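Local coordinates for protein Dot/Icm T4SS effector (Legionella pneumophila subsp. pneumophila, PDB 4HFV) that is of unknown biochemical function but is a putative effector of the Dot/Icm type IV secretion system and may act as a metaeffector, at residues A[54-59]-A[153-159]; A[73-77]-A[125-130]; A[85-89]-A[100-104]. All blocks are in the same frame, centred on the assembly; numbering follows the deposited sequence.

Contact 1 (A[54-59]-A[153-159]); sequences LVLLKT and PFAIKHY
Val55 plants one methyl, CG2, squarely on a face of the Tyr159 ring, 3.5 Å from the ring centroid and only 8° off its normal, a well-centred CH-pi contact. Lys58 makes a second one with its CG, which lies over a face of the Phe154 ring, shifted toward the rim. Its chain then curls (chi2 62°, with a like bend at chi3), so that the methylenes follow the loop: CD lies 3.9 Å from Pro153 CB and CE 3.6 Å from Pro153 O. The ammonium at the end is held by a salt bridge to Glu61, one turn further along the helix.

Apolar packing fills in between. Ile156 divides its branches, CG2 resting 3.8 Å from Leu54 CB while CD1 meets Val55 CG2 at 3.6 Å. Through these contacts the irregular segment leading into helix 161-188 lies against helix 49-64, in an all-helical fold. An inverse gamma turn centred on Ala155 and a type II beta turn from Ile156 to Tyr159 bend the loop; the beta turn brings the Tyr159 ring round to Val55, and Tyr159 OH is hydrogen-bonded to Asp164.

Polar atoms enter at the Phe154 edge. Thr59 OG1 sits 3.5 Å from Phe154 CZ, and Val55 O lies near the ring plane. That carbonyl is gripped twice within its own helix, by Thr59 N and, at 2.9 Å, by Thr59 OG1; the hydroxyl stands 35° out of the carbonyl plane, on the face opposite the amide. Phe133 of helix 120-136 touches both Phe154 and Thr59.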
loop_
_atom_site.group_PDB
_atom_site.type_symbol
_atom_site.label_atom_id
_atom_site.label_comp_id
_atom_site.label_asym_id
_atom_site.label_seq_id
_atom_site.Cartn_x
_atom_site.Cartn_y
_atom_site.Cartn_z
ATOM N N LEU A 54 2.585 11.575 24.684
ATOM C CA LEU A 54 2.489 10.183 25.134
ATOM C C LEU A 54 2.780 9.196 24.000
ATOM O O LEU A 54 3.466 8.175 24.189
ATOM C CB LEU A 54 1.132 9.908 25.816
ATOM C CG LEU A 54 0.891 10.685 27.130
ATOM C CD1 LEU A 54 -0.559 10.512 27.620
ATOM C CD2 LEU A 54 1.850 10.164 28.148
ATOM N N VAL A 55 2.355 9.531 22.795
ATOM C CA VAL A 55 2.684 8.661 21.664
ATOM C C VAL A 55 4.165 8.633 21.361
ATOM O O VAL A 55 4.745 7.564 21.142
ATOM C CB VAL A 55 1.896 9.057 20.445
ATOM C CG1 VAL A 55 2.472 8.372 19.225
ATOM C CG2 VAL A 55 0.446 8.625 20.696
ATOM N N LEU A 56 4.808 9.806 21.425
ATOM C CA LEU A 56 6.255 9.878 21.262
ATOM C C LEU A 56 6.983 9.073 22.330
ATOM O O LEU A 56 7.878 8.305 22.011
ATOM C CB LEU A 56 6.751 11.334 21.319
ATOM C CG LEU A 56 6.547 12.130 20.037
ATOM C CD1 LEU A 56 6.651 13.686 20.285
ATOM C CD2 LEU A 56 7.624 11.644 19.109
ATOM N N LEU A 57 6.604 9.253 23.591
ATOM C CA LEU A 57 7.216 8.517 24.676
ATOM C C LEU A 57 6.913 7.015 24.625
ATOM O O LEU A 57 7.776 6.192 24.993
ATOM C CB LEU A 57 6.820 9.118 26.044
ATOM C CG LEU A 57 7.315 10.549 26.371
ATOM C CD1 LEU A 57 6.707 11.100 27.693
ATOM C CD2 LEU A 57 8.778 10.568 26.436
ATOM N N LYS A 58 5.702 6.614 24.267
ATOM C CA LYS A 58 5.428 5.178 24.152
ATOM C C LYS A 58 6.241 4.574 22.998
ATOM O O LYS A 58 6.786 3.469 23.108
ATOM C CB LYS A 58 3.950 4.878 23.928
ATOM C CG LYS A 58 3.626 3.432 23.846
ATOM C CD LYS A 58 3.932 2.637 25.117
ATOM C CE LYS A 58 3.206 3.209 26.316
ATOM N NZ LYS A 58 3.446 2.349 27.529
ATOM N N THR A 59 6.331 5.316 21.917
ATOM C CA THR A 59 7.117 4.881 20.755
ATOM C C THR A 59 8.553 4.660 21.188
ATOM O O THR A 59 9.128 3.614 20.905
ATOM C CB THR A 59 6.942 5.863 19.567
ATOM O OG1 THR A 59 5.621 5.711 19.057
ATOM C CG2 THR A 59 7.933 5.643 18.442
ATOM N N PRO A 153 -0.584 -0.905 23.843
ATOM C CA PRO A 153 0.270 0.169 24.379
ATOM C C PRO A 153 -0.165 1.570 23.887
ATOM O O PRO A 153 0.146 2.586 24.522
ATOM C CB PRO A 153 1.653 -0.195 23.832
ATOM C CG PRO A 153 1.382 -1.158 22.628
ATOM C CD PRO A 153 0.168 -1.891 23.032
ATOM N N PHE A 154 -0.853 1.632 22.747
ATOM C CA PHE A 154 -1.263 2.913 22.187
ATOM C C PHE A 154 -2.704 3.311 22.490
ATOM O O PHE A 154 -3.217 4.247 21.878
ATOM C CB PHE A 154 -0.971 2.989 20.682
ATOM C CG PHE A 154 0.482 3.088 20.366
ATOM C CD1 PHE A 154 1.205 1.968 20.000
ATOM C CD2 PHE A 154 1.154 4.310 20.521
ATOM C CE1 PHE A 154 2.559 2.036 19.748
ATOM C CE2 PHE A 154 2.517 4.395 20.266
ATOM C CZ PHE A 154 3.228 3.263 19.879
ATOM N N ALA A 155 -3.343 2.620 23.433
ATOM C CA ALA A 155 -4.647 3.039 23.938
ATOM C C ALA A 155 -4.434 4.214 24.915
ATOM O O ALA A 155 -4.425 4.067 26.116
ATOM C CB ALA A 155 -5.379 1.862 24.617
ATOM N N ILE A 156 -4.266 5.385 24.337
ATOM C CA ILE A 156 -3.859 6.578 25.031
ATOM C C ILE A 156 -5.029 7.532 24.870
ATOM O O ILE A 156 -5.642 7.623 23.766
ATOM C CB ILE A 156 -2.599 7.139 24.351
ATOM C CG1 ILE A 156 -1.391 6.229 24.605
ATOM C CG2 ILE A 156 -2.319 8.624 24.786
ATOM C CD1 ILE A 156 -0.169 6.500 23.591
ATOM N N LYS A 157 -5.355 8.230 25.954
ATOM C CA LYS A 157 -6.506 9.098 25.942
ATOM C C LYS A 157 -6.342 10.164 24.873
ATOM O O LYS A 157 -5.254 10.780 24.736
ATOM C CB LYS A 157 -6.711 9.744 27.303
ATOM C CG LYS A 157 -8.109 10.330 27.509
ATOM C CD LYS A 157 -8.259 10.974 28.895
ATOM C CE LYS A 157 -7.344 12.188 29.048
ATOM N NZ LYS A 157 -7.345 12.755 30.433
ATOM N N HIS A 158 -7.440 10.378 24.154
ATOM C CA HIS A 158 -7.582 11.417 23.143
ATOM C C HIS A 158 -6.710 11.127 21.968
ATOM O O HIS A 158 -6.351 12.030 21.200
ATOM C CB HIS A 158 -7.289 12.806 23.747
ATOM C CG HIS A 158 -8.293 13.201 24.770
ATOM N ND1 HIS A 158 -9.631 12.884 24.647
ATOM C CD2 HIS A 158 -8.157 13.813 25.968
ATOM C CE1 HIS A 158 -10.279 13.307 25.715
ATOM N NE2 HIS A 158 -9.410 13.880 26.528
ATOM N N TYR A 159 -6.375 9.849 21.838
ATOM C CA TYR A 159 -5.600 9.369 20.709
ATOM C C TYR A 159 -6.254 8.105 20.098
ATOM O O TYR A 159 -6.673 7.208 20.824
ATOM C CB TYR A 159 -4.170 9.067 21.145
ATOM C CG TYR A 159 -3.317 8.543 20.031
ATOM C CD1 TYR A 159 -2.984 9.333 18.946
ATOM C CD2 TYR A 159 -2.842 7.231 20.056
ATOM C CE1 TYR A 159 -2.205 8.815 17.893
ATOM C CE2 TYR A 159 -2.062 6.731 19.051
ATOM C CZ TYR A 159 -1.738 7.525 17.961
ATOM O OH TYR A 159 -0.963 6.952 16.958
#

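Contact 2 (A[73-77]-A[125-130]); sequences KARVL and DMYSAL
Arg75 lays the aliphatic part of its side chain over Ala129, with Arg75 CG and Arg75 CD each 3.8 Å from Ala129 CB. The same CD also reaches back one helical turn, to 3.8 Å from Asp125 O, while CG faces the backbone around CA of Met126, a selenomethionine here. Ala129 ends at CB, and the arginine methylenes lie directly against that methyl. Beside it Val76 uses both branches: CG2 comes 4.1 Å from Ala129 O, and CG1 meets Leu130 CD1 at 4.1 Å, the two side chains crossing at about a right angle. No hydrogen bond joins the two segments.

The contact is a nearly perpendicular helix crossing. Helix 70-90 and helix 120-136 meet here with their local axes 8.5 Å apart and an angle of 96° between their directions, so a single patch of residues carries the packing rather than a long interface. The patch continues along helix 70-90, where Met126 rests on Asn78 and Ala79.

The next shell fixes the charged ends. Arg75 leaves its backbone with CG opposite the N (chi1 -172°) and bends at chi3 (-59°), and its NH1 forms a salt bridge with Glu71, one turn earlier on its own helix. Asp125 is the nearby acid, yet Arg75 NE and Asp125 OD2 are 5.8 Å apart and do not pair; the carboxylate is bound through OD1 to Arg145 of the second subunit, which links this crossing to the dimer seen in the crystal. Asp125 is also about 6 Å, side chain to side chain, from Arg176, a residue that binds succinate in a crystal structure of this protein, although no succinate is bound to this chain in the model.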
loop_
_atom_site.group_PDB
_atom_site.type_symbol
_atom_site.label_atom_id
_atom_site.label_comp_id
_atom_site.label_asym_id
_atom_site.label_seq_id
_atom_site.Cartn_x
_atom_site.Cartn_y
_atom_site.Cartn_z
ATOM N N LYS A 73 15.108 1.561 13.969
ATOM C CA LYS A 73 14.686 2.374 15.111
ATOM C C LYS A 73 14.673 3.859 14.736
ATOM O O LYS A 73 13.707 4.586 14.990
ATOM C CB LYS A 73 15.612 2.157 16.312
ATOM C CG LYS A 73 15.494 0.811 16.985
ATOM C CD LYS A 73 16.593 0.618 18.006
ATOM C CE LYS A 73 16.319 1.364 19.279
ATOM N NZ LYS A 73 17.516 1.263 20.195
ATOM N N ALA A 74 15.730 4.317 14.085
ATOM C CA ALA A 74 15.771 5.734 13.704
ATOM C C ALA A 74 14.654 6.085 12.727
ATOM O O ALA A 74 13.972 7.150 12.828
ATOM C CB ALA A 74 17.161 6.092 13.133
ATOM N N ARG A 75 14.443 5.211 11.742
ATOM C CA ARG A 75 13.412 5.486 10.739
ATOM C C ARG A 75 12.039 5.659 11.379
ATOM O O ARG A 75 11.311 6.608 11.062
ATOM C CB ARG A 75 13.365 4.405 9.656
ATOM C CG ARG A 75 12.412 4.811 8.507
ATOM C CD ARG A 75 12.570 3.952 7.236
ATOM N NE ARG A 75 13.923 4.013 6.679
ATOM C CZ ARG A 75 14.859 3.074 6.842
ATOM N NH1 ARG A 75 16.058 3.261 6.288
ATOM N NH2 ARG A 75 14.616 1.963 7.551
ATOM N N VAL A 76 11.695 4.771 12.311
ATOM C CA VAL A 76 10.445 4.936 13.033
ATOM C C VAL A 76 10.345 6.236 13.817
ATOM O O VAL A 76 9.328 6.969 13.704
ATOM C CB VAL A 76 10.126 3.742 13.936
ATOM C CG1 VAL A 76 8.831 3.996 14.734
ATOM C CG2 VAL A 76 9.981 2.443 13.066
ATOM N N LEU A 77 11.351 6.546 14.633
ATOM C CA LEU A 77 11.260 7.750 15.466
ATOM C C LEU A 77 11.284 9.023 14.603
ATOM O O LEU A 77 10.501 9.926 14.842
ATOM C CB LEU A 77 12.313 7.760 16.583
ATOM C CG LEU A 77 12.164 8.842 17.661
ATOM C CD1 LEU A 77 10.789 8.825 18.401
ATOM C CD2 LEU A 77 13.293 8.749 18.675
ATOM N N ASP A 125 8.880 5.981 2.528
ATOM C CA ASP A 125 9.610 5.002 3.359
ATOM C C ASP A 125 9.363 5.244 4.868
ATOM O O ASP A 125 9.113 4.298 5.640
ATOM C CB ASP A 125 11.108 5.054 3.037
ATOM C CG ASP A 125 11.419 4.660 1.595
ATOM O OD1 ASP A 125 10.584 3.997 0.935
ATOM O OD2 ASP A 125 12.504 5.030 1.112
HETATM N N MSE A 126 9.436 6.510 5.300
HETATM C CA MSE A 126 9.212 6.826 6.697
HETATM C C MSE A 126 7.818 6.473 7.182
HETATM O O MSE A 126 7.668 5.779 8.216
HETATM C CB MSE A 126 9.529 8.314 6.969
HETATM C CG MSE A 126 10.998 8.626 6.655
HETATM SE SE MSE A 126 11.401 10.545 6.532
HETATM C CE MSE A 126 10.996 10.687 8.348
ATOM N N TYR A 127 6.794 6.973 6.493
ATOM C CA TYR A 127 5.437 6.742 6.957
ATOM C C TYR A 127 5.058 5.261 6.855
ATOM O O TYR A 127 4.267 4.759 7.664
ATOM C CB TYR A 127 4.405 7.540 6.170
ATOM C CG TYR A 127 4.462 9.043 6.377
ATOM C CD1 TYR A 127 4.871 9.595 7.579
ATOM C CD2 TYR A 127 4.076 9.907 5.351
ATOM C CE1 TYR A 127 4.914 10.966 7.748
ATOM C CE2 TYR A 127 4.105 11.268 5.509
ATOM C CZ TYR A 127 4.522 11.791 6.720
ATOM O OH TYR A 127 4.543 13.158 6.892
ATOM N N SER A 128 5.593 4.571 5.866
ATOM C CA SER A 128 5.340 3.148 5.769
ATOM C C SER A 128 5.917 2.430 7.000
ATOM O O SER A 128 5.250 1.588 7.628
ATOM C CB SER A 128 5.898 2.601 4.448
ATOM O OG SER A 128 5.681 1.221 4.336
ATOM N N ALA A 129 7.153 2.782 7.368
ATOM C CA ALA A 129 7.810 2.142 8.504
ATOM C C ALA A 129 7.034 2.457 9.774
ATOM O O ALA A 129 6.842 1.581 10.616
ATOM C CB ALA A 129 9.307 2.573 8.638
ATOM N N LEU A 130 6.560 3.700 9.895
ATOM C CA LEU A 130 5.768 4.082 11.042
ATOM C C LEU A 130 4.442 3.328 11.098
ATOM O O LEU A 130 4.060 2.781 12.149
ATOM C CB LEU A 130 5.507 5.584 11.015
ATOM C CG LEU A 130 4.721 6.199 12.171
ATOM C CD1 LEU A 130 5.334 5.862 13.508
ATOM C CD2 LEU A 130 4.698 7.758 12.003
#

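Contact 3 (A[85-89]-A[100-104])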
loop_
_atom_site.group_PDB
_atom_site.type_symbol
_atom_site.label_atom_id
_atom_site.label_comp_id
_atom_site.label_asym_id
_atom_site.label_seq_id
_atom_site.Cartn_x
_atom_site.Cartn_y
_atom_site.Cartn_z
ATOM N N ARG A 85 5.066 16.792 13.806
ATOM C CA ARG A 85 5.375 18.156 13.326
ATOM C C ARG A 85 4.362 18.610 12.250
ATOM O O ARG A 85 3.813 19.714 12.298
ATOM C CB ARG A 85 6.799 18.197 12.738
ATOM C CG ARG A 85 7.276 19.562 12.194
ATOM C CD ARG A 85 8.774 19.537 11.875
ATOM N NE ARG A 85 9.278 20.770 11.250
ATOM C CZ ARG A 85 9.176 21.048 9.955
ATOM N NH1 ARG A 85 8.594 20.190 9.155
ATOM N NH2 ARG A 85 9.694 22.166 9.443
ATOM N N ASP A 86 4.092 17.754 11.269
ATOM C CA ASP A 86 3.164 18.119 10.215
ATOM C C ASP A 86 1.730 18.330 10.750
ATOM O O ASP A 86 0.986 19.223 10.320
ATOM C CB ASP A 86 3.171 17.013 9.169
ATOM C CG ASP A 86 2.419 17.408 7.914
ATOM O OD1 ASP A 86 2.872 18.337 7.248
ATOM O OD2 ASP A 86 1.384 16.780 7.604
ATOM N N GLN A 87 1.368 17.511 11.712
ATOM C CA GLN A 87 0.070 17.614 12.366
ATOM C C GLN A 87 -0.111 18.967 13.058
ATOM O O GLN A 87 -1.182 19.581 13.009
ATOM C CB GLN A 87 -0.116 16.458 13.321
ATOM C CG GLN A 87 -0.446 15.159 12.556
ATOM C CD GLN A 87 -0.737 13.959 13.419
ATOM O OE1 GLN A 87 -0.011 13.649 14.348
ATOM N NE2 GLN A 87 -1.812 13.227 13.065
ATOM N N ILE A 88 0.955 19.456 13.666
ATOM C CA ILE A 88 0.933 20.778 14.285
ATOM C C ILE A 88 0.875 21.877 13.229
ATOM O O ILE A 88 0.123 22.831 13.372
ATOM C CB ILE A 88 2.132 20.966 15.208
ATOM C CG1 ILE A 88 2.079 19.931 16.332
ATOM C CG2 ILE A 88 2.139 22.369 15.817
ATOM C CD1 ILE A 88 3.321 19.957 17.271
ATOM N N ALA A 89 1.659 21.746 12.170
ATOM C CA ALA A 89 1.599 22.717 11.093
ATOM C C ALA A 89 0.170 22.844 10.526
ATOM O O ALA A 89 -0.292 23.963 10.185
ATOM C CB ALA A 89 2.635 22.377 9.998
ATOM N N SER A 100 4.672 27.831 17.635
ATOM C CA SER A 100 4.712 26.724 18.605
ATOM C C SER A 100 6.176 26.378 18.887
ATOM O O SER A 100 6.923 25.982 17.977
ATOM C CB SER A 100 3.961 25.495 18.031
ATOM O OG SER A 100 4.411 24.277 18.617
ATOM N N ASP A 101 6.606 26.576 20.126
ATOM C CA ASP A 101 7.958 26.183 20.539
ATOM C C ASP A 101 8.174 24.666 20.327
ATOM O O ASP A 101 9.292 24.226 20.015
ATOM C CB ASP A 101 8.230 26.551 22.018
ATOM C CG ASP A 101 8.678 28.004 22.221
ATOM O OD1 ASP A 101 8.669 28.803 21.273
ATOM O OD2 ASP A 101 9.057 28.338 23.379
ATOM N N PHE A 102 7.146 23.842 20.531
ATOM C CA PHE A 102 7.319 22.388 20.351
ATOM C C PHE A 102 7.530 22.059 18.885
ATOM O O PHE A 102 8.390 21.218 18.523
ATOM C CB PHE A 102 6.140 21.598 20.940
ATOM C CG PHE A 102 6.408 20.125 21.099
ATOM C CD1 PHE A 102 7.420 19.670 21.952
ATOM C CD2 PHE A 102 5.609 19.192 20.442
ATOM C CE1 PHE A 102 7.652 18.283 22.120
ATOM C CE2 PHE A 102 5.820 17.811 20.597
ATOM C CZ PHE A 102 6.843 17.347 21.435
ATOM N N TYR A 103 6.792 22.753 18.026
ATOM C CA TYR A 103 6.988 22.623 16.595
ATOM C C TYR A 103 8.417 22.970 16.225
ATOM O O TYR A 103 9.110 22.227 15.527
ATOM C CB TYR A 103 6.030 23.545 15.834
ATOM C CG TYR A 103 6.209 23.464 14.314
ATOM C CD1 TYR A 103 5.493 22.529 13.558
ATOM C CD2 TYR A 103 7.099 24.320 13.651
ATOM C CE1 TYR A 103 5.638 22.454 12.159
ATOM C CE2 TYR A 103 7.259 24.255 12.258
ATOM C CZ TYR A 103 6.529 23.346 11.519
ATOM O OH TYR A 103 6.693 23.273 10.167
ATOM N N LYS A 104 8.878 24.121 16.705
ATOM C CA LYS A 104 10.243 24.526 16.454
ATOM C C LYS A 104 11.260 23.484 16.891
ATOM O O LYS A 104 12.268 23.276 16.203
ATOM C CB LYS A 104 10.555 25.826 17.162
ATOM C CG LYS A 104 10.066 27.020 16.435
ATOM C CD LYS A 104 10.897 28.285 16.803
ATOM C CE LYS A 104 10.553 28.843 18.161
ATOM N NZ LYS A 104 11.291 30.166 18.430
#
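Tyr103 reaches across to Arg85, Ile88 and Ala89 with CB and with the side of its ring that runs through CD1, CE1 and CZ to the hydroxyl. CB comes first, 4.1 Å from Ile88 CG2. The ring leaves CB opposite the backbone N (chi1 179°), which carries it out of its own helix toward the other. CD1 lies closest to Arg85 O, with Arg85 CG next, and Ile88 CG2 comes to it obliquely at 4.0 Å. CE1 has the closest neighbours: Arg85 O sits in the plane of the ring at its edge, 3.3 Å from CE1, and Arg85 CG is equally near at 3.3 Å. Ala89 CB adds an oblique contact to CE1 at 3.7 Å. Tyr103 CZ passes alongside Arg85 NE and CZ, and the hydroxyl lies over one face of the guanidinium, near its centre, with Tyr103 OH 3.3 Å from Arg85 NH2. The two planes are 21° apart. Because the oxygen faces the flat side of the group, none of the N-H bonds points at it and no hydrogen bond forms; Arg85 NE is hydrogen-bonded to Thr107 OG1.

This joins the last turns of helix 70-90 to the first turn of helix 101-109, two helices joined by a short loop. Ser100 is the N-cap of the second helix: its OG accepts from Tyr103 N at 2.9 Å, with a fairly straight N-H...O angle of 162°, so the cap holds the backbone from which the tyrosine springs. A citrate, probably from the crystallisation liquor, bonds Ser100 OG and Phe102 N, an anion at a helix start, where the helix dipole would be expected to favour it. On the neighbouring flank Ile88 CD1 meets the edge of the Phe102 ring at CD2, 4.0 Å away, and Phe102 in turn leans on Ser19 and Ile20 of helix 9-27.

In the fold
Contact 3 is the most buried of the three, while contacts 1 and 2 are only partly buried. Helix 70-90 serves both contact 2 and contact 3, which lie about 19 Å apart between centres without touching. Contact 1 holds a loop rather than a second helix, yet it meets both others through helix 49-64: Thr59 CG2 and Leu56 CD2 pack on contact 2, and Leu56 CD1 on Phe102 of contact 3. The chemistry shifts with place: methyl and methylene on aromatic faces in contact 1, aliphatic packing with the charged ends paired to residues beyond the crossing in contact 2, and an aromatic-guanidinium approach beside a helix cap in contact 3.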